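Side-chain contacts in aminopeptidase (Aneurinibacillus sp. AM-1, PDB 5IB9), which probably removes residues from the amino termini of peptides as a zinc-dependent exopeptidase of the M28 family with an inserted protease-associated (PA) domain: residues 60-65 against 272-277; 35-40 against 228-233; 205-210 against 280-285; 238-243 against 368-373. All blocks are in the same frame, centred on the assembly; numbering follows the deposited sequence.

Contact 1 (60-65 against 272-277). With ZN (zinc ion), chain B; BES (2-(3-amino-2-hydroxy-4-phenyl-butyrylamino)-4-methyl-pentanoic acid), chain H.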
# COMPACT_ATOMS: atom_id res chain seq x y z
N PHE A 60 -9.15 -3.74 -3.03
CA PHE A 60 -8.15 -2.73 -2.70
C PHE A 60 -8.66 -1.39 -3.22
O PHE A 60 -9.36 -1.33 -4.18
CB PHE A 60 -6.71 -3.02 -3.25
CG PHE A 60 -6.66 -3.22 -4.71
CD1 PHE A 60 -6.50 -2.15 -5.66
CD2 PHE A 60 -6.89 -4.48 -5.24
CE1 PHE A 60 -6.54 -2.44 -7.04
CE2 PHE A 60 -6.91 -4.71 -6.60
CZ PHE A 60 -6.70 -3.74 -7.54
N GLN A 61 -8.34 -0.30 -2.52
CA GLN A 61 -8.73 1.01 -3.04
C GLN A 61 -7.56 1.63 -3.78
O GLN A 61 -6.38 1.36 -3.49
CB GLN A 61 -9.17 1.94 -1.90
CG GLN A 61 -10.50 1.50 -1.29
CD GLN A 61 -10.95 2.36 -0.06
OE1 GLN A 61 -10.26 3.30 0.34
NE2 GLN A 61 -12.10 1.99 0.55
N PHE A 62 -7.88 2.56 -4.69
CA PHE A 62 -6.86 3.32 -5.40
C PHE A 62 -7.56 4.57 -5.85
O PHE A 62 -8.80 4.68 -5.85
CB PHE A 62 -6.27 2.48 -6.57
CG PHE A 62 -7.21 2.31 -7.70
CD1 PHE A 62 -7.16 3.13 -8.82
CD2 PHE A 62 -8.24 1.32 -7.65
CE1 PHE A 62 -8.07 2.96 -9.87
CE2 PHE A 62 -9.15 1.15 -8.65
CZ PHE A 62 -9.10 1.96 -9.79
N GLU A 63 -6.73 5.52 -6.27
CA GLU A 63 -7.28 6.81 -6.69
C GLU A 63 -7.52 6.78 -8.19
O GLU A 63 -6.57 6.59 -8.94
CB GLU A 63 -6.29 7.93 -6.27
CG GLU A 63 -6.15 8.16 -4.76
CD GLU A 63 -7.50 8.40 -4.05
OE1 GLU A 63 -7.86 7.62 -3.11
OE2 GLU A 63 -8.19 9.38 -4.43
N GLY A 64 -8.76 6.92 -8.61
CA GLY A 64 -9.13 6.93 -10.01
C GLY A 64 -9.15 8.38 -10.48
O GLY A 64 -9.05 9.32 -9.67
N TYR A 65 -9.21 8.56 -11.78
CA TYR A 65 -9.21 9.92 -12.35
C TYR A 65 -10.39 10.04 -13.29
O TYR A 65 -10.58 9.19 -14.15
CB TYR A 65 -7.91 10.10 -13.15
CG TYR A 65 -7.67 11.51 -13.71
CD1 TYR A 65 -7.46 12.58 -12.86
CD2 TYR A 65 -7.58 11.72 -15.08
CE1 TYR A 65 -7.19 13.87 -13.38
CE2 TYR A 65 -7.29 13.02 -15.60
CZ TYR A 65 -7.12 14.06 -14.75
OH TYR A 65 -6.85 15.32 -15.27
N GLU A 272 -4.60 -3.30 -13.43
CA GLU A 272 -3.32 -3.43 -14.11
C GLU A 272 -3.01 -2.16 -14.93
O GLU A 272 -1.85 -1.69 -14.91
CB GLU A 272 -3.23 -4.72 -14.95
CG GLU A 272 -1.82 -5.00 -15.50
CD GLU A 272 -1.60 -4.37 -16.90
OE1 GLU A 272 -2.54 -3.80 -17.51
OE2 GLU A 272 -0.42 -4.49 -17.28
N GLU A 273 -4.05 -1.67 -15.58
CA GLU A 273 -3.79 -0.59 -16.57
C GLU A 273 -3.53 0.72 -15.85
O GLU A 273 -2.98 1.66 -16.50
CB GLU A 273 -5.01 -0.48 -17.43
CG GLU A 273 -5.38 -1.70 -18.37
CD GLU A 273 -4.38 -1.95 -19.51
OE1 GLU A 273 -3.31 -1.26 -19.53
OE2 GLU A 273 -4.70 -2.92 -20.34
N ASN A 274 -3.83 0.78 -14.57
CA ASN A 274 -3.58 1.91 -13.71
C ASN A 274 -2.21 1.96 -13.09
O ASN A 274 -1.96 2.79 -12.20
CB ASN A 274 -4.63 1.93 -12.52
CG ASN A 274 -6.08 1.88 -13.01
OD1 ASN A 274 -6.76 2.92 -13.14
ND2 ASN A 274 -6.49 0.70 -13.44
N GLY A 275 -1.31 1.02 -13.44
CA GLY A 275 -0.02 0.94 -12.85
C GLY A 275 0.20 -0.30 -11.99
O GLY A 275 0.92 -0.28 -11.01
N LEU A 276 -0.32 -1.44 -12.45
CA LEU A 276 -0.08 -2.74 -11.78
C LEU A 276 -0.65 -2.74 -10.39
O LEU A 276 -0.01 -3.35 -9.52
CB LEU A 276 1.43 -3.17 -11.84
CG LEU A 276 2.10 -2.91 -13.19
CD1 LEU A 276 3.54 -3.41 -13.02
CD2 LEU A 276 1.43 -3.55 -14.37
N ILE A 277 -1.69 -1.97 -10.07
CA ILE A 277 -2.12 -1.80 -8.67
C ILE A 277 -2.49 -3.13 -8.06
O ILE A 277 -2.08 -3.44 -6.91
CB ILE A 277 -3.20 -0.73 -8.54
CG1 ILE A 277 -2.56 0.54 -9.17
CG2 ILE A 277 -3.38 -0.48 -7.00
CD1 ILE A 277 -3.53 1.71 -9.10
ZN ZN B . -2.98 -2.80 -21.57
N2 BES H . -0.38 -5.63 -22.01
C1 BES H . 0.11 -4.29 -21.70
C6 BES H . 1.64 -4.33 -21.69
C7 BES H . 2.37 -4.52 -23.01
C8 BES H . 1.95 -3.91 -24.22
C12 BES H . 3.55 -5.30 -23.00
C9 BES H . 2.70 -4.10 -25.40
C11 BES H . 4.31 -5.50 -24.19
C10 BES H . 3.87 -4.90 -25.38
C2 BES H . -0.45 -3.83 -20.35
O2 BES H . -1.82 -4.18 -20.48
C3 BES H . -0.29 -2.34 -20.34
O3 BES H . -0.94 -1.69 -21.15
N1 BES H . 0.59 -1.85 -19.54
C4 BES H . 0.84 -0.40 -19.55
C13 BES H . 1.91 -0.22 -18.49
C14 BES H . 1.46 -0.59 -17.07
C15 BES H . 2.64 -0.20 -16.19
C16 BES H . 0.14 0.04 -16.62
C5 BES H . 1.49 0.09 -20.84
O1 BES H . 1.45 1.32 -21.11
O4 BES H . 2.07 -0.68 -21.62
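I277 sends two branches to two different rings of strand 55-66. Its CG2 methyl lies 3.7 Å from CE1 of F60, while CD1, the end of the longer branch, sits 3.8 Å from CB of F62 and meets that side chain at about a right angle. With CG1 anti to the carbonyl carbon (chi1 -57°), the CG2 branch is directed to F60 and the longer one to F62. The F62 ring also touches N274, whose OD1 comes to 3.5 Å from CE1 of F62 with ring and amide planes 59° apart. Behind these side chains the loop is tightly turned: the amides of G275 and L276 both donate to E272 O, approaching from the same face of its plane. On the active-site side of the loop, E273 grips a zinc ion with both oxygens, OE2 at 2.1 Å and OE1 at 2.6 Å from the metal, and L276 CD2 lies 4.0 Å from C15 of the bound inhibitor. The chemistry is thus divided, with largely apolar packing joining the loop to the strand and carboxylates of the same loop facing metal and ligand.

Contact 2 (35-40 against 228-233). With ZN (zinc ion), chain C.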
# COMPACT_ATOMS: atom_id res chain seq x y z
N PRO A 35 -18.35 -0.69 -12.63
CA PRO A 35 -19.25 -1.80 -12.58
C PRO A 35 -18.90 -2.95 -13.53
O PRO A 35 -19.22 -4.10 -13.27
CB PRO A 35 -20.61 -1.16 -13.02
CG PRO A 35 -20.46 0.24 -12.70
CD PRO A 35 -19.03 0.64 -12.77
N GLU A 36 -18.31 -2.65 -14.69
CA GLU A 36 -17.99 -3.76 -15.57
C GLU A 36 -16.81 -4.58 -15.05
O GLU A 36 -16.76 -5.78 -15.28
CB GLU A 36 -17.56 -3.27 -16.99
CG GLU A 36 -18.72 -2.60 -17.72
CD GLU A 36 -19.78 -3.60 -18.10
OE1 GLU A 36 -19.54 -4.76 -18.45
OE2 GLU A 36 -20.99 -3.23 -18.04
N GLU A 37 -15.88 -3.95 -14.35
CA GLU A 37 -14.76 -4.79 -13.72
C GLU A 37 -15.36 -5.62 -12.64
O GLU A 37 -14.94 -6.78 -12.53
CB GLU A 37 -13.64 -3.90 -13.15
CG GLU A 37 -12.39 -4.76 -12.96
CD GLU A 37 -11.32 -4.10 -12.16
OE1 GLU A 37 -11.69 -3.38 -11.17
OE2 GLU A 37 -10.10 -4.31 -12.48
N LEU A 38 -16.32 -5.07 -11.87
CA LEU A 38 -16.95 -5.90 -10.84
C LEU A 38 -17.69 -7.10 -11.42
O LEU A 38 -17.59 -8.26 -10.92
CB LEU A 38 -17.90 -5.06 -10.00
CG LEU A 38 -18.46 -5.78 -8.78
CD1 LEU A 38 -17.42 -6.13 -7.81
CD2 LEU A 38 -19.56 -4.89 -8.13
N LYS A 39 -18.39 -6.90 -12.56
CA LYS A 39 -19.00 -8.00 -13.21
C LYS A 39 -18.00 -9.10 -13.64
O LYS A 39 -18.26 -10.31 -13.59
CB LYS A 39 -19.77 -7.42 -14.42
CG LYS A 39 -20.25 -8.51 -15.34
CD LYS A 39 -20.74 -7.97 -16.80
CE LYS A 39 -21.74 -6.92 -16.53
NZ LYS A 39 -22.03 -6.17 -17.84
N ALA A 40 -16.85 -8.64 -14.12
CA ALA A 40 -15.81 -9.59 -14.54
C ALA A 40 -15.30 -10.43 -13.32
O ALA A 40 -15.06 -11.64 -13.41
CB ALA A 40 -14.63 -8.86 -15.22
N HIS A 228 -4.60 -10.11 -16.05
CA HIS A 228 -5.39 -8.98 -15.49
C HIS A 228 -6.76 -8.88 -16.16
O HIS A 228 -6.89 -9.17 -17.37
CB HIS A 228 -4.63 -7.60 -15.58
CG HIS A 228 -4.39 -7.06 -16.98
ND1 HIS A 228 -5.26 -6.13 -17.57
CD2 HIS A 228 -3.32 -7.18 -17.78
CE1 HIS A 228 -4.72 -5.79 -18.76
NE2 HIS A 228 -3.57 -6.43 -18.91
N HIS A 229 -7.73 -8.52 -15.34
CA HIS A 229 -9.13 -8.50 -15.83
C HIS A 229 -9.72 -7.15 -16.17
O HIS A 229 -10.83 -7.14 -16.63
CB HIS A 229 -10.07 -9.29 -14.86
CG HIS A 229 -9.96 -8.87 -13.42
ND1 HIS A 229 -10.13 -7.63 -12.86
CD2 HIS A 229 -9.62 -9.71 -12.40
CE1 HIS A 229 -9.90 -7.70 -11.53
NE2 HIS A 229 -9.63 -8.98 -11.26
N ASP A 230 -8.92 -6.11 -16.02
CA ASP A 230 -9.37 -4.77 -16.46
C ASP A 230 -8.82 -4.45 -17.85
O ASP A 230 -7.85 -5.08 -18.33
CB ASP A 230 -8.87 -3.70 -15.49
CG ASP A 230 -7.37 -3.55 -15.42
OD1 ASP A 230 -6.60 -4.57 -15.34
OD2 ASP A 230 -6.90 -2.39 -15.46
N SER A 231 -9.53 -3.47 -18.46
CA SER A 231 -9.02 -2.97 -19.76
C SER A 231 -9.04 -1.46 -19.74
O SER A 231 -9.52 -0.87 -18.80
CB SER A 231 -9.86 -3.52 -20.94
OG SER A 231 -11.16 -2.93 -20.91
N VAL A 232 -8.37 -0.86 -20.73
CA VAL A 232 -8.41 0.65 -20.75
C VAL A 232 -9.77 1.19 -21.23
O VAL A 232 -10.56 0.47 -21.86
CB VAL A 232 -7.29 1.19 -21.67
CG1 VAL A 232 -5.90 0.76 -21.08
CG2 VAL A 232 -7.44 0.81 -23.15
N GLU A 233 -10.01 2.46 -20.90
CA GLU A 233 -11.24 3.15 -21.34
C GLU A 233 -11.51 2.94 -22.86
O GLU A 233 -10.61 3.06 -23.68
CB GLU A 233 -11.09 4.66 -21.14
CG GLU A 233 -11.25 5.20 -19.70
CD GLU A 233 -12.73 5.36 -19.25
OE1 GLU A 233 -12.96 5.63 -18.01
OE2 GLU A 233 -13.65 5.22 -20.11
ZN ZN C . -2.44 -6.14 -20.57
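E37 reaches H229 and D230 because its CG stands opposite the backbone N (chi1 -162°) and the rest of the chain runs extended, carrying the carboxylate away from helix 35-50. H229 answers by setting its ring between its own backbone N and carbonyl carbon (chi1 52°), which turns the ND1 edge to the glutamate. The resulting bond, H229 ND1 to E37 OE2, is weak, 3.3 Å long and bent to 126° at the hydrogen; OE2 lies near the ring plane, although the carboxylate is turned steeply across it. The same OE2 is 3.3 Å from CB of D230. E37 and D230 run side by side and point the same way, with E37 OE2 and D230 OD1 4.5 Å apart. Both acids have other partners that probably temper this like charge: E37 OE1 is hydrogen-bonded to S203 OG and G33 N, and D230 receives the amides of E272 and E273. Replacing E37 with an alanine would probably leave S203 and the G33 amide without their carboxylate mate and H229 ND1 free of its weak anchor. One step inward, H228 ND1 is shared weakly between D230 OD1, at 3.0 Å, and the backbone D230 O, while H228 NE2 binds a zinc ion at 2.0 Å. A carboxylate and a carbonyl behind a metal-bound histidine, at the end of strand 222-228, form a second-shell pattern familiar from zinc enzymes, built here into the dinuclear site of an M28 peptidase.

Contact 3 (205-210 against 280-285)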
# COMPACT_ATOMS: atom_id res chain seq x y z
N ASN A 205 -8.64 -8.39 -6.81
CA ASN A 205 -7.96 -9.55 -7.41
C ASN A 205 -8.79 -10.78 -7.09
O ASN A 205 -9.36 -10.88 -6.01
CB ASN A 205 -6.55 -9.72 -6.82
CG ASN A 205 -5.74 -8.45 -6.94
OD1 ASN A 205 -5.67 -7.90 -8.03
ND2 ASN A 205 -4.97 -8.14 -5.94
N VAL A 206 -8.79 -11.74 -8.00
CA VAL A 206 -9.53 -13.01 -7.82
C VAL A 206 -8.47 -14.10 -7.77
O VAL A 206 -7.65 -14.24 -8.66
CB VAL A 206 -10.50 -13.29 -8.98
CG1 VAL A 206 -11.19 -14.64 -8.60
CG2 VAL A 206 -11.51 -12.17 -9.12
N ILE A 207 -8.48 -14.86 -6.65
CA ILE A 207 -7.37 -15.79 -6.39
C ILE A 207 -7.93 -17.22 -6.16
O ILE A 207 -8.75 -17.44 -5.25
CB ILE A 207 -6.59 -15.41 -5.15
CG1 ILE A 207 -6.00 -14.01 -5.28
CG2 ILE A 207 -5.44 -16.45 -4.87
CD1 ILE A 207 -6.45 -13.14 -4.15
N ALA A 208 -7.51 -18.22 -6.96
CA ALA A 208 -8.03 -19.62 -6.86
C ALA A 208 -6.81 -20.49 -6.66
O ALA A 208 -5.90 -20.42 -7.41
CB ALA A 208 -8.75 -20.01 -8.23
N THR A 209 -6.83 -21.28 -5.60
CA THR A 209 -5.60 -22.04 -5.22
C THR A 209 -5.92 -23.53 -5.28
O THR A 209 -6.93 -23.93 -4.67
CB THR A 209 -5.18 -21.62 -3.83
OG1 THR A 209 -4.81 -20.22 -3.82
CG2 THR A 209 -3.94 -22.47 -3.42
N LYS A 210 -5.04 -24.25 -5.92
CA LYS A 210 -5.05 -25.70 -5.88
C LYS A 210 -3.92 -26.17 -4.93
O LYS A 210 -2.73 -26.00 -5.18
CB LYS A 210 -4.81 -26.27 -7.28
CG LYS A 210 -5.09 -27.84 -7.30
CD LYS A 210 -4.63 -28.46 -8.57
CE LYS A 210 -5.21 -29.97 -8.70
NZ LYS A 210 -4.43 -30.90 -7.84
N LYS A 280 0.53 -5.40 -7.35
CA LYS A 280 1.32 -4.84 -6.22
C LYS A 280 0.59 -5.15 -4.92
O LYS A 280 1.27 -5.51 -3.92
CB LYS A 280 1.38 -3.30 -6.38
CG LYS A 280 2.47 -2.92 -7.40
CD LYS A 280 2.40 -1.36 -7.64
CE LYS A 280 3.43 -0.99 -8.74
NZ LYS A 280 3.32 0.50 -9.08
N LYS A 281 -0.74 -5.01 -4.87
CA LYS A 281 -1.49 -5.31 -3.63
C LYS A 281 -1.43 -6.77 -3.39
O LYS A 281 -1.38 -7.15 -2.21
CB LYS A 281 -2.94 -4.80 -3.70
CG LYS A 281 -3.05 -3.29 -3.83
CD LYS A 281 -2.83 -2.56 -2.49
CE LYS A 281 -3.05 -1.03 -2.82
NZ LYS A 281 -2.62 -0.21 -1.64
N TYR A 282 -1.46 -7.65 -4.37
CA TYR A 282 -1.39 -9.08 -4.05
C TYR A 282 0.03 -9.48 -3.56
O TYR A 282 0.18 -10.18 -2.57
CB TYR A 282 -1.80 -9.93 -5.26
CG TYR A 282 -1.73 -11.40 -4.88
CD1 TYR A 282 -2.77 -11.99 -4.11
CD2 TYR A 282 -0.64 -12.18 -5.24
CE1 TYR A 282 -2.63 -13.26 -3.66
CE2 TYR A 282 -0.47 -13.44 -4.80
CZ TYR A 282 -1.51 -13.95 -4.03
OH TYR A 282 -1.40 -15.29 -3.54
N ALA A 283 1.08 -9.06 -4.25
CA ALA A 283 2.47 -9.27 -3.81
C ALA A 283 2.65 -8.77 -2.40
O ALA A 283 3.32 -9.48 -1.63
CB ALA A 283 3.38 -8.50 -4.80
N ALA A 284 2.03 -7.65 -2.05
CA ALA A 284 2.21 -7.15 -0.63
C ALA A 284 1.50 -8.02 0.36
O ALA A 284 1.79 -7.86 1.61
CB ALA A 284 1.69 -5.75 -0.53
N SER A 285 0.63 -8.91 -0.03
CA SER A 285 -0.02 -9.82 0.95
C SER A 285 0.81 -11.06 1.30
O SER A 285 0.37 -11.83 2.20
CB SER A 285 -1.40 -10.28 0.41
OG SER A 285 -1.25 -11.31 -0.58
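Helix-on-sheet packing in the M28 peptidase domain brings Y282 of helix 277-283 against N205 and I207 of strand 187-210, two residues that face the helix from alternate positions of the strand. Y282 CG is trans to the backbone N (chi1 -180°), which swings the ring off the helix to I207. There CG1 of I207 is 3.8 Å from CE1 of Y282, and CD1 of I207 is 3.9 Å from CD1 of Y282, both at an oblique approach to the ring. Nearer the root of that side chain, N205 ND2 packs 3.7 Å from CB of Y282, its amide plane almost perpendicular to the ring. The N205 amide is fixed at both ends, ND2 by G278 O and by OE1 of Q58 in the same chain, OD1 by the amide of G270, while the Y282 hydroxyl is tied to R265. A glycine in place of I207 would probably open a gap beside CD1 and CE1 of Y282 and remove the strand's apolar support for that part of the ring. A284 O is hydrogen-bonded to NE2 of Q58 of the second subunit. S285 OG sits above one face of the Y282 ring, toward its rim, and donates to Y282 O at 2.7 Å, in the carbonyl plane and on a lone pair.

Contact 4 (238-243 against 368-373). With ZN (zinc ion), chain B; ZN (zinc ion), chain C; BES (2-(3-amino-2-hydroxy-4-phenyl-butyrylamino)-4-methyl-pentanoic acid), chain H.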
# COMPACT_ATOMS: atom_id res chain seq x y z
N ALA A 238 -10.54 -7.56 -25.60
CA ALA A 238 -10.63 -8.97 -25.85
C ALA A 238 -9.26 -9.57 -25.76
O ALA A 238 -9.10 -10.67 -25.18
CB ALA A 238 -11.24 -9.32 -27.25
N ASN A 239 -8.27 -8.90 -26.37
CA ASN A 239 -6.93 -9.48 -26.24
C ASN A 239 -6.20 -8.96 -25.02
O ASN A 239 -5.42 -9.77 -24.41
CB ASN A 239 -6.09 -9.26 -27.54
CG ASN A 239 -4.93 -10.23 -27.56
OD1 ASN A 239 -5.12 -11.42 -27.27
ND2 ASN A 239 -3.76 -9.72 -27.88
N ASP A 240 -6.37 -7.67 -24.71
CA ASP A 240 -5.69 -7.02 -23.58
C ASP A 240 -6.76 -6.81 -22.51
O ASP A 240 -7.34 -5.73 -22.48
CB ASP A 240 -5.04 -5.61 -23.99
CG ASP A 240 -4.15 -5.03 -22.97
OD1 ASP A 240 -3.92 -5.90 -21.92
OD2 ASP A 240 -3.65 -3.82 -22.83
N ASP A 241 -7.07 -7.72 -21.55
CA ASP A 241 -6.35 -8.97 -21.38
C ASP A 241 -7.38 -10.03 -21.08
O ASP A 241 -7.10 -10.97 -20.33
CB ASP A 241 -5.29 -8.89 -20.27
CG ASP A 241 -4.42 -10.13 -20.28
OD1 ASP A 241 -4.26 -10.87 -21.28
OD2 ASP A 241 -3.81 -10.40 -19.13
N ALA A 242 -8.56 -9.99 -21.77
CA ALA A 242 -9.41 -11.20 -21.65
C ALA A 242 -8.78 -12.47 -22.11
O ALA A 242 -9.07 -13.55 -21.55
CB ALA A 242 -10.82 -11.00 -22.31
N SER A 243 -7.90 -12.40 -23.11
CA SER A 243 -7.18 -13.54 -23.56
C SER A 243 -6.44 -14.22 -22.42
O SER A 243 -6.55 -15.42 -22.25
CB SER A 243 -6.21 -13.15 -24.71
OG SER A 243 -5.15 -12.35 -24.23
N PRO A 368 -2.13 -3.97 -34.03
CA PRO A 368 -2.45 -2.55 -34.05
C PRO A 368 -3.62 -2.12 -33.16
O PRO A 368 -3.78 -0.90 -32.92
CB PRO A 368 -2.89 -2.33 -35.50
CG PRO A 368 -2.37 -3.48 -36.25
CD PRO A 368 -2.39 -4.66 -35.28
N TRP A 369 -4.37 -3.11 -32.64
CA TRP A 369 -5.67 -2.88 -31.96
C TRP A 369 -5.53 -2.68 -30.45
O TRP A 369 -6.49 -2.28 -29.78
CB TRP A 369 -6.61 -4.04 -32.24
CG TRP A 369 -6.52 -4.59 -33.62
CD1 TRP A 369 -6.34 -5.88 -33.97
CD2 TRP A 369 -6.59 -3.83 -34.84
NE1 TRP A 369 -6.34 -6.02 -35.33
CE2 TRP A 369 -6.46 -4.77 -35.89
CE3 TRP A 369 -6.79 -2.47 -35.12
CZ2 TRP A 369 -6.49 -4.40 -37.25
CZ3 TRP A 369 -6.78 -2.07 -36.48
CH2 TRP A 369 -6.64 -3.07 -37.51
N TYR A 370 -4.30 -2.83 -29.96
CA TYR A 370 -3.95 -2.67 -28.60
C TYR A 370 -4.43 -1.30 -28.01
O TYR A 370 -4.11 -0.29 -28.57
CB TYR A 370 -2.41 -2.75 -28.66
CG TYR A 370 -1.72 -2.36 -27.41
CD1 TYR A 370 -1.99 -3.00 -26.25
CD2 TYR A 370 -0.75 -1.35 -27.41
CE1 TYR A 370 -1.35 -2.65 -25.06
CE2 TYR A 370 -0.10 -0.99 -26.24
CZ TYR A 370 -0.43 -1.65 -25.06
OH TYR A 370 0.22 -1.29 -23.89
N HIS A 371 -5.23 -1.28 -26.94
CA HIS A 371 -5.69 -0.09 -26.26
C HIS A 371 -6.67 0.73 -27.11
O HIS A 371 -6.90 1.87 -26.78
CB HIS A 371 -4.56 0.74 -25.69
CG HIS A 371 -3.92 0.11 -24.46
ND1 HIS A 371 -2.96 0.75 -23.72
CD2 HIS A 371 -4.08 -1.13 -23.92
CE1 HIS A 371 -2.57 -0.06 -22.72
NE2 HIS A 371 -3.22 -1.21 -22.85
N THR A 372 -7.28 0.08 -28.05
CA THR A 372 -8.30 0.74 -28.98
C THR A 372 -9.64 0.10 -28.90
O THR A 372 -9.80 -1.08 -28.53
CB THR A 372 -7.85 0.69 -30.50
OG1 THR A 372 -8.16 -0.56 -31.07
CG2 THR A 372 -6.38 1.08 -30.69
N PRO A 373 -10.69 0.80 -29.42
CA PRO A 373 -11.97 0.16 -29.59
C PRO A 373 -12.02 -1.09 -30.49
O PRO A 373 -13.00 -1.81 -30.50
CB PRO A 373 -12.87 1.31 -30.14
CG PRO A 373 -12.14 2.54 -29.84
CD PRO A 373 -10.67 2.26 -29.77
ZN ZN B . -2.98 -2.80 -21.57
ZN ZN C . -2.44 -6.14 -20.57
N2 BES H . -0.38 -5.63 -22.01
C1 BES H . 0.11 -4.29 -21.70
C6 BES H . 1.64 -4.33 -21.69
C7 BES H . 2.37 -4.52 -23.01
C8 BES H . 1.95 -3.91 -24.22
C12 BES H . 3.55 -5.30 -23.00
C9 BES H . 2.70 -4.10 -25.40
C11 BES H . 4.31 -5.50 -24.19
C10 BES H . 3.87 -4.90 -25.38
C2 BES H . -0.45 -3.83 -20.35
O2 BES H . -1.82 -4.18 -20.48
C3 BES H . -0.29 -2.34 -20.34
O3 BES H . -0.94 -1.69 -21.15
N1 BES H . 0.59 -1.85 -19.54
C4 BES H . 0.84 -0.40 -19.55
C13 BES H . 1.91 -0.22 -18.49
C14 BES H . 1.46 -0.59 -17.07
C15 BES H . 2.64 -0.20 -16.19
C16 BES H . 0.14 0.04 -16.62
C5 BES H . 1.49 0.09 -20.84
O1 BES H . 1.45 1.32 -21.11
O4 BES H . 2.07 -0.68 -21.62
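Two parts of the dinuclear zinc site meet where D240, in segment 238-243, approaches H371 and Y370 of a loop. D240 bridges the metals: OD2 lies 1.8 Å from one zinc ion and OD1 2.0 Å from the other. H371 NE2 binds the first of these zincs, so it comes within 2.6 Å of D240 OD2 as a fellow ligand and not as a hydrogen-bond partner. The D240 carboxylate and the H371 ring are nearly coplanar, 9° apart, with OD2 at the ring edge. OD2 also lies near the plane of the Y370 ring at its edge, 3.4 Å from CE1, while C9 of the inhibitor's phenyl group covers one face of that ring. The hydroxyl O2 of the inhibitor binds both metals, and E273, H228 and D301 supply further ligands. H371 owes its place to a type II turn from W369 to T372, in which it takes the third position with positive phi (69°); T372 N closes the turn on W369 O. The peptide bond following D240 is cis. A bridging aspartate followed by a cis peptide is characteristic of the co-catalytic zinc centre of M28 aminopeptidases.

Overall arrangement
From the N terminus, helix 35-50 opens contact 2 and strand 55-66 opens contact 1. The chain then passes through the PA domain and returns along strand 187-210, where contact 3 begins. Residues 228-233 close contact 2, 238-243 open contact 4, 272-277 close contact 1, 280-285 close contact 3, and 368-373 finally close contact 4. None nests within another: every pair crosses except contacts 2 and 4, which follow in series. Contacts 1, 2 and 4 converge on the dinuclear zinc site, with contacts 1 and 2 joined directly through D230. Contact 3, which ties a helix to the sheet, touches contacts 1 and 2 but stands clear of contact 4, their nearest atoms about 12 Å apart.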